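Local atomic coordinates of N-acetyl-beta-D glucosaminidase (Rhizomucor miehei CAU432, PDB entry 4ZM6), a protein that probably hydrolyses beta-linked N-acetylglucosamine as a family 3 glycosidase and, through a GCN5-related region that binds acetyl-CoA, acetylates glucosamine. Residues A[411-423]-A[502-516]. Sequence-based numbering, arbitrary orientation.
Sequences PFNSFHASLLKRH and TPPAHEAAVRLIFGE
Arg422 meets two carboxylates at once, a compact example of how one guanidinium can join two helices. It grips Glu516 side-on, Arg422 NE to Glu516 OE1 at 3.0 Å and almost straight (175°), and Glu507 end-on, with Arg422 NH2 to Glu507 OE1 at 2.8 Å. The bonded oxygens lie close to the guanidinium plane, but the Glu507 carboxylate is turned 41° from it, and NH2 meets OE1 from above that carboxylate. NH1 also reaches the carbonyl O of Ser418, so NE, NH1 and NH2 all have acceptors and the group's rotation is fixed; Ser418 OG donates to Glu507 OE2 (2.6 Å). Glu516 OE2 also accepts from Arg511 NE, and Arg511 pairs in addition with Asp369, so the acids probably offset the closeness of the two arginines. Arg422 CB lies over the centre of the Phe514 ring, 3.7 Å from the centroid, and a bend at chi2 (82°) then turns the chain toward the acids. Helices 413-422 and 503-513, crossing at -39°, are neighbours on one face of an alpha/beta domain with a largely parallel sheet. On the sheet side, Phe394 of strand 392-397 stacks with Phe415. Phe415 is a knob among His506, Ala509, Val510 and Ile513, and Val510 returns the fit among Phe415, Ser418, Leu419 and Arg422. Over one face of the His506 imidazole lies Phe415 CB; at its edge His506 ND1 and Ser414 OG are hydrogen-bonded at 2.7 Å, which helps to set the ring's rotation.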
loop_
_atom_site.group_PDB
_atom_site.type_symbol
_atom_site.label_atom_id
_atom_site.label_comp_id
_atom_site.label_asym_id
_atom_site.label_seq_id
_atom_site.Cartn_x
_atom_site.Cartn_y
_atom_site.Cartn_z
ATOM N N PRO A 411 3.999 3.913 43.054
ATOM C CA PRO A 411 4.687 4.309 41.828
ATOM C C PRO A 411 4.579 5.778 41.540
ATOM O O PRO A 411 5.271 6.293 40.693
ATOM C CB PRO A 411 3.956 3.527 40.775
ATOM C CG PRO A 411 2.566 3.663 41.173
ATOM C CD PRO A 411 2.580 3.459 42.635
ATOM N N PHE A 412 3.779 6.467 42.328
ATOM C CA PHE A 412 3.549 7.878 42.153
ATOM C C PHE A 412 4.456 8.710 43.011
ATOM O O PHE A 412 4.339 9.894 43.067
ATOM C CB PHE A 412 2.156 8.186 42.571
ATOM C CG PHE A 412 1.193 8.180 41.473
ATOM C CD1 PHE A 412 1.153 9.203 40.583
ATOM C CD2 PHE A 412 0.297 7.163 41.350
ATOM C CE1 PHE A 412 0.230 9.208 39.574
ATOM C CE2 PHE A 412 -0.633 7.156 40.352
ATOM C CZ PHE A 412 -0.668 8.182 39.461
ATOM N N ASN A 413 5.347 8.066 43.704
ATOM C CA ASN A 413 6.376 8.751 44.494
ATOM C C ASN A 413 7.389 9.512 43.658
ATOM O O ASN A 413 7.883 10.557 44.086
ATOM C CB ASN A 413 7.159 7.750 45.346
ATOM C CG ASN A 413 6.387 7.275 46.550
ATOM O OD1 ASN A 413 5.233 7.662 46.768
ATOM N ND2 ASN A 413 7.021 6.428 47.346
ATOM N N SER A 414 7.745 8.962 42.498
ATOM C CA SER A 414 8.631 9.658 41.572
ATOM C C SER A 414 7.959 10.951 41.097
ATOM O O SER A 414 8.600 11.997 41.002
ATOM C CB SER A 414 8.996 8.763 40.385
ATOM O OG SER A 414 7.849 8.156 39.821
ATOM N N PHE A 415 6.663 10.877 40.816
ATOM C CA PHE A 415 5.886 12.068 40.508
ATOM C C PHE A 415 6.097 13.067 41.643
ATOM O O PHE A 415 6.454 14.214 41.399
ATOM C CB PHE A 415 4.394 11.719 40.347
ATOM C CG PHE A 415 3.637 12.630 39.409
ATOM C CD1 PHE A 415 3.433 13.966 39.718
ATOM C CD2 PHE A 415 3.100 12.136 38.230
ATOM C CE1 PHE A 415 2.722 14.794 38.865
ATOM C CE2 PHE A 415 2.391 12.956 37.372
ATOM C CZ PHE A 415 2.200 14.289 37.690
ATOM N N HIS A 416 5.903 12.605 42.878
ATOM C CA HIS A 416 6.080 13.432 44.078
ATOM C C HIS A 416 7.455 14.072 44.124
ATOM O O HIS A 416 7.572 15.278 44.299
ATOM C CB HIS A 416 5.853 12.600 45.349
ATOM C CG HIS A 416 6.130 13.342 46.620
ATOM N ND1 HIS A 416 5.436 14.476 46.986
ATOM C CD2 HIS A 416 7.020 13.108 47.614
ATOM C CE1 HIS A 416 5.889 14.912 48.146
ATOM N NE2 HIS A 416 6.849 14.100 48.550
ATOM N N ALA A 417 8.489 13.256 43.958
ATOM C CA ALA A 417 9.872 13.744 43.899
ATOM C C ALA A 417 10.041 14.868 42.879
ATOM O O ALA A 417 10.651 15.900 43.167
ATOM C CB ALA A 417 10.812 12.599 43.558
ATOM N N SER A 418 9.499 14.670 41.704
ATOM C CA SER A 418 9.686 15.610 40.648
ATOM C C SER A 418 8.945 16.878 40.895
ATOM O O SER A 418 9.341 17.906 40.435
ATOM C CB SER A 418 9.275 14.999 39.322
ATOM O OG SER A 418 10.180 14.004 38.925
ATOM N N LEU A 419 7.854 16.806 41.615
ATOM C CA LEU A 419 7.107 17.999 41.954
ATOM C C LEU A 419 7.866 18.843 42.942
ATOM O O LEU A 419 7.809 20.041 42.931
ATOM C CB LEU A 419 5.834 17.588 42.627
ATOM C CG LEU A 419 4.756 17.232 41.669
ATOM C CD1 LEU A 419 3.591 16.740 42.465
ATOM C CD2 LEU A 419 4.407 18.490 40.938
ATOM N N LEU A 420 8.541 18.171 43.835
ATOM C CA LEU A 420 9.367 18.795 44.883
ATOM C C LEU A 420 10.496 19.669 44.332
ATOM O O LEU A 420 10.832 20.691 44.933
ATOM C CB LEU A 420 9.974 17.745 45.823
ATOM C CG LEU A 420 9.079 17.212 46.936
ATOM C CD1 LEU A 420 9.741 16.004 47.584
ATOM C CD2 LEU A 420 8.783 18.295 47.965
ATOM N N LYS A 421 11.091 19.270 43.210
ATOM C CA LYS A 421 12.153 20.073 42.595
ATOM C C LYS A 421 11.642 21.471 42.191
ATOM O O LYS A 421 12.409 22.438 42.211
ATOM C CB LYS A 421 12.786 19.348 41.398
ATOM N N ARG A 422 10.352 21.580 41.863
ATOM C CA ARG A 422 9.756 22.851 41.435
ATOM C C ARG A 422 9.021 23.606 42.542
ATOM O O ARG A 422 8.940 24.833 42.492
ATOM C CB ARG A 422 8.770 22.642 40.271
ATOM C CG ARG A 422 9.407 22.351 38.923
ATOM C CD ARG A 422 9.774 20.886 38.798
ATOM N NE ARG A 422 10.594 20.616 37.626
ATOM C CZ ARG A 422 11.166 19.444 37.359
ATOM N NH1 ARG A 422 11.005 18.407 38.174
ATOM N NH2 ARG A 422 11.906 19.309 36.266
ATOM N N HIS A 423 8.458 22.894 43.516
ATOM C CA HIS A 423 7.537 23.528 44.464
ATOM C C HIS A 423 7.356 22.706 45.747
ATOM O O HIS A 423 6.855 21.578 45.711
ATOM C CB HIS A 423 6.192 23.761 43.779
ATOM C CG HIS A 423 5.264 24.648 44.544
ATOM N ND1 HIS A 423 4.486 24.187 45.584
ATOM C CD2 HIS A 423 4.973 25.964 44.409
ATOM C CE1 HIS A 423 3.756 25.179 46.057
ATOM N NE2 HIS A 423 4.032 26.271 45.363
ATOM N N THR A 502 6.746 5.244 34.815
ATOM C CA THR A 502 8.175 5.235 35.104
ATOM C C THR A 502 8.623 6.599 35.661
ATOM O O THR A 502 8.007 7.626 35.362
ATOM C CB THR A 502 8.986 4.891 33.835
ATOM O OG1 THR A 502 8.690 5.834 32.795
ATOM C CG2 THR A 502 8.653 3.478 33.349
ATOM N N PRO A 503 9.690 6.618 36.482
ATOM C CA PRO A 503 10.191 7.899 37.020
ATOM C C PRO A 503 10.497 8.992 35.974
ATOM O O PRO A 503 10.133 10.153 36.184
ATOM C CB PRO A 503 11.461 7.499 37.784
ATOM C CG PRO A 503 11.300 6.051 38.090
ATOM C CD PRO A 503 10.409 5.456 37.038
ATOM N N PRO A 504 11.166 8.640 34.864
ATOM C CA PRO A 504 11.387 9.690 33.864
ATOM C C PRO A 504 10.123 10.176 33.135
ATOM O O PRO A 504 10.074 11.331 32.703
ATOM C CB PRO A 504 12.377 9.048 32.883
ATOM C CG PRO A 504 12.279 7.585 33.115
ATOM C CD PRO A 504 11.924 7.414 34.556
ATOM N N ALA A 505 9.118 9.319 32.994
ATOM C CA ALA A 505 7.849 9.742 32.409
ATOM C C ALA A 505 7.138 10.731 33.336
ATOM O O ALA A 505 6.516 11.694 32.874
ATOM C CB ALA A 505 6.960 8.545 32.117
ATOM N N HIS A 506 7.242 10.496 34.642
ATOM C CA HIS A 506 6.735 11.442 35.635
ATOM C C HIS A 506 7.562 12.735 35.659
ATOM O O HIS A 506 7.006 13.828 35.781
ATOM C CB HIS A 506 6.703 10.809 37.029
ATOM C CG HIS A 506 5.694 9.709 37.171
ATOM N ND1 HIS A 506 5.793 8.724 38.132
ATOM C CD2 HIS A 506 4.572 9.430 36.466
ATOM C CE1 HIS A 506 4.772 7.895 38.019
ATOM N NE2 HIS A 506 4.017 8.301 37.016
ATOM N N GLU A 507 8.882 12.622 35.540
ATOM C CA GLU A 507 9.721 13.812 35.487
ATOM C C GLU A 507 9.267 14.687 34.319
ATOM O O GLU A 507 8.921 15.849 34.509
ATOM C CB GLU A 507 11.202 13.433 35.373
ATOM C CG GLU A 507 12.162 14.587 35.080
ATOM C CD GLU A 507 12.204 15.654 36.164
ATOM O OE1 GLU A 507 12.827 16.717 35.924
ATOM O OE2 GLU A 507 11.633 15.435 37.258
ATOM N N ALA A 508 9.226 14.109 33.123
ATOM C CA ALA A 508 8.769 14.825 31.931
ATOM C C ALA A 508 7.354 15.390 32.075
ATOM O O ALA A 508 7.060 16.477 31.587
ATOM C CB ALA A 508 8.831 13.907 30.727
ATOM N N ALA A 509 6.477 14.644 32.737
ATOM C CA ALA A 509 5.110 15.108 32.969
ATOM C C ALA A 509 5.070 16.347 33.867
ATOM O O ALA A 509 4.265 17.257 33.646
ATOM C CB ALA A 509 4.270 13.992 33.567
ATOM N N VAL A 510 5.939 16.383 34.872
ATOM C CA VAL A 510 6.055 17.556 35.732
ATOM C C VAL A 510 6.649 18.736 34.964
ATOM O O VAL A 510 6.148 19.858 35.056
ATOM C CB VAL A 510 6.891 17.254 36.984
ATOM C CG1 VAL A 510 7.245 18.535 37.722
ATOM C CG2 VAL A 510 6.126 16.308 37.897
ATOM N N ARG A 511 7.702 18.475 34.197
ATOM C CA ARG A 511 8.299 19.505 33.338
ATOM C C ARG A 511 7.253 20.160 32.431
ATOM O O ARG A 511 7.249 21.381 32.251
ATOM C CB ARG A 511 9.417 18.913 32.481
ATOM C CG ARG A 511 10.584 18.366 33.283
ATOM C CD ARG A 511 11.798 18.163 32.401
ATOM N NE ARG A 511 12.433 19.441 32.087
ATOM C CZ ARG A 511 13.215 19.669 31.033
ATOM N NH1 ARG A 511 13.473 18.704 30.153
ATOM N NH2 ARG A 511 13.736 20.880 30.852
ATOM N N LEU A 512 6.364 19.334 31.882
ATOM C CA LEU A 512 5.286 19.805 31.020
ATOM C C LEU A 512 4.313 20.676 31.803
ATOM O O LEU A 512 3.906 21.738 31.329
ATOM C CB LEU A 512 4.532 18.622 30.407
ATOM C CG LEU A 512 4.154 18.717 28.927
ATOM C CD1 LEU A 512 3.187 17.592 28.585
ATOM C CD2 LEU A 512 3.551 20.066 28.575
ATOM N N ILE A 513 3.949 20.220 33.000
ATOM C CA ILE A 513 2.995 20.934 33.854
ATOM C C ILE A 513 3.518 22.315 34.259
ATOM O O ILE A 513 2.763 23.288 34.258
ATOM C CB ILE A 513 2.607 20.077 35.090
ATOM C CG1 ILE A 513 1.677 18.935 34.652
ATOM C CG2 ILE A 513 1.915 20.910 36.167
ATOM C CD1 ILE A 513 1.532 17.819 35.665
ATOM N N PHE A 514 4.806 22.409 34.578
ATOM C CA PHE A 514 5.418 23.698 34.921
ATOM C C PHE A 514 5.940 24.482 33.710
ATOM O O PHE A 514 6.618 25.493 33.872
ATOM C CB PHE A 514 6.522 23.503 35.964
ATOM C CG PHE A 514 5.991 23.179 37.325
ATOM C CD1 PHE A 514 5.656 21.879 37.653
ATOM C CD2 PHE A 514 5.781 24.181 38.262
ATOM C CE1 PHE A 514 5.143 21.574 38.897
ATOM C CE2 PHE A 514 5.267 23.883 39.512
ATOM C CZ PHE A 514 4.949 22.575 39.831
ATOM N N GLY A 515 5.623 24.030 32.501
ATOM C CA GLY A 515 5.951 24.782 31.297
ATOM C C GLY A 515 7.421 24.838 30.922
ATOM O O GLY A 515 7.824 25.693 30.139
ATOM N N GLU A 516 8.220 23.927 31.463
ATOM C CA GLU A 516 9.640 23.859 31.140
ATOM C C GLU A 516 9.836 23.240 29.771
ATOM O O GLU A 516 10.827 23.496 29.098
ATOM C CB GLU A 516 10.374 23.003 32.170
ATOM C CG GLU A 516 10.342 23.558 33.581
ATOM C CD GLU A 516 11.002 22.637 34.581
ATOM O OE1 GLU A 516 10.922 22.935 35.795
ATOM O OE2 GLU A 516 11.594 21.620 34.158
#